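Long-range contact in putative pterin-4-alpha-carbinolamine dehydratase (Brucella melitensis, PDB 3JST), which probably catalyses the dehydration of 4a-hydroxytetrahydrobiopterin to 6,7-dihydrobiopterin: residues 28-33 / 79-84. Residues are numbered along the deposited sequence; the frame is centred on the assembly and turned at random.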
loop_
_atom_site.group_PDB
_atom_site.type_symbol
_atom_site.label_atom_id
_atom_site.label_comp_id
_atom_site.label_asym_id
_atom_site.label_seq_id
_atom_site.Cartn_x
_atom_site.Cartn_y
_atom_site.Cartn_z
ATOM N N GLU A 28 6.040 -10.614 -5.259
ATOM C CA GLU A 28 4.990 -10.836 -4.264
ATOM C C GLU A 28 4.773 -9.537 -3.490
ATOM O O GLU A 28 5.209 -9.386 -2.346
ATOM C CB GLU A 28 5.360 -11.987 -3.326
ATOM C CG GLU A 28 5.602 -13.312 -4.032
ATOM C CD GLU A 28 4.394 -13.799 -4.809
ATOM O OE1 GLU A 28 3.260 -13.693 -4.291
ATOM O OE2 GLU A 28 4.582 -14.294 -5.941
ATOM N N ALA A 29 4.105 -8.600 -4.150
ATOM C CA ALA A 29 3.877 -7.271 -3.610
ATOM C C ALA A 29 2.763 -6.591 -4.403
ATOM O O ALA A 29 2.460 -6.991 -5.536
ATOM C CB ALA A 29 5.173 -6.443 -3.672
ATOM N N ILE A 30 2.149 -5.574 -3.808
ATOM C CA ILE A 30 1.121 -4.793 -4.500
ATOM C C ILE A 30 1.528 -3.329 -4.562
ATOM O O ILE A 30 2.308 -2.855 -3.729
ATOM C CB ILE A 30 -0.276 -4.949 -3.846
ATOM C CG1 ILE A 30 -0.276 -4.447 -2.394
ATOM C CG2 ILE A 30 -0.722 -6.411 -3.916
ATOM C CD1 ILE A 30 -1.658 -4.472 -1.728
ATOM N N THR A 31 1.006 -2.615 -5.554
ATOM C CA THR A 31 1.448 -1.257 -5.809
ATOM C C THR A 31 0.338 -0.358 -6.353
ATOM O O THR A 31 -0.565 -0.813 -7.056
ATOM C CB THR A 31 2.673 -1.245 -6.772
ATOM O OG1 THR A 31 3.255 0.067 -6.802
ATOM C CG2 THR A 31 2.277 -1.677 -8.189
ATOM N N ARG A 32 0.404 0.916 -5.975
ATOM C CA ARG A 32 -0.397 1.962 -6.589
ATOM C C ARG A 32 0.447 3.230 -6.730
ATOM O O ARG A 32 1.268 3.548 -5.860
ATOM C CB ARG A 32 -1.649 2.269 -5.762
ATOM C CG ARG A 32 -2.494 3.397 -6.364
ATOM C CD ARG A 32 -3.848 3.572 -5.700
ATOM N NE ARG A 32 -4.588 4.656 -6.347
ATOM C CZ ARG A 32 -5.682 5.245 -5.866
ATOM N NH1 ARG A 32 -6.254 6.225 -6.561
ATOM N NH2 ARG A 32 -6.214 4.870 -4.704
ATOM N N SER A 33 0.236 3.938 -7.833
ATOM C CA SER A 33 0.813 5.250 -8.051
ATOM C C SER A 33 -0.272 6.286 -7.808
ATOM O O SER A 33 -1.278 6.325 -8.526
ATOM C CB SER A 33 1.345 5.374 -9.478
ATOM O OG SER A 33 2.427 4.484 -9.684
ATOM N N ASN A 79 7.493 -12.884 3.835
ATOM C CA ASN A 79 7.997 -12.971 2.462
ATOM C C ASN A 79 6.866 -12.996 1.431
ATOM O O ASN A 79 6.852 -13.816 0.506
ATOM C CB ASN A 79 8.909 -14.194 2.302
ATOM C CG ASN A 79 9.848 -14.075 1.105
ATOM O OD1 ASN A 79 10.352 -12.993 0.801
ATOM N ND2 ASN A 79 10.095 -15.193 0.435
ATOM N N GLY A 80 5.913 -12.090 1.599
ATOM C CA GLY A 80 4.796 -12.005 0.680
ATOM C C GLY A 80 3.767 -10.984 1.103
ATOM O O GLY A 80 3.994 -10.203 2.029
ATOM N N VAL A 81 2.631 -11.004 0.408
ATOM C CA VAL A 81 1.516 -10.113 0.686
ATOM C C VAL A 81 0.635 -10.732 1.767
ATOM O O VAL A 81 0.249 -11.899 1.667
ATOM C CB VAL A 81 0.681 -9.855 -0.583
ATOM C CG1 VAL A 81 -0.478 -8.908 -0.280
ATOM C CG2 VAL A 81 1.569 -9.288 -1.699
ATOM N N THR A 82 0.333 -9.945 2.796
ATOM C CA THR A 82 -0.506 -10.379 3.913
ATOM C C THR A 82 -1.597 -9.334 4.165
ATOM O O THR A 82 -1.648 -8.293 3.498
ATOM C CB THR A 82 0.320 -10.551 5.214
ATOM O OG1 THR A 82 0.665 -9.262 5.748
ATOM C CG2 THR A 82 1.586 -11.370 4.966
ATOM N N GLU A 83 -2.450 -9.612 5.146
ATOM C CA GLU A 83 -3.522 -8.703 5.546
ATOM C C GLU A 83 -3.007 -7.315 5.953
ATOM O O GLU A 83 -3.708 -6.328 5.768
ATOM C CB GLU A 83 -4.348 -9.338 6.679
ATOM C CG GLU A 83 -5.496 -8.481 7.243
ATOM C CD GLU A 83 -6.561 -8.101 6.212
ATOM O OE1 GLU A 83 -6.602 -8.691 5.111
ATOM O OE2 GLU A 83 -7.376 -7.206 6.517
ATOM N N LEU A 84 -1.790 -7.237 6.487
ATOM C CA LEU A 84 -1.173 -5.943 6.815
ATOM C C LEU A 84 -1.042 -5.028 5.585
ATOM O O LEU A 84 -1.270 -3.819 5.666
ATOM C CB LEU A 84 0.208 -6.159 7.435
ATOM C CG LEU A 84 0.270 -6.831 8.804
ATOM C CD1 LEU A 84 1.717 -7.135 9.192
ATOM C CD2 LEU A 84 -0.409 -5.970 9.854
HETATM O O HOH W 1 2.046 -13.371 -1.453
#
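Val81 brings one methyl, CG2, up to the peptide that joins Glu28 to Ala29. Val81 CG2 lies 3.6 Å from Ala29 N and 3.7 Å from Glu28 C. The first torsion explains this: CG2 stands anti to the valine's own carbonyl carbon, while CG1 is anti to the backbone N (chi1 -179°). Val81 CG2 also reaches Ile30 CG2 at 4.3 Å, a looser apolar touch. The side chains of Val81, Ile30 and Glu28 all touch Met11 of helix 8-16, a shared apolar neighbour. Beside Val81, the bare CA of Gly80 comes within 4.0 Å of Glu28 CB. Gly80 and Asn79 both face Thr75, which fits a G1 beta bulge.

The polar part runs through a water. It donates to Glu28 OE1 at 3.1 Å and accepts from Val81 N at 3.1 Å.

The contact joins the lead-in to sheet strand 30-35 with the lead-in to helix 83-96, which Thr82 N-caps through its OG1. Its chemistry implies mainly van der Waals cohesion, with one solvent-mediated polar link at the exposed Glu28.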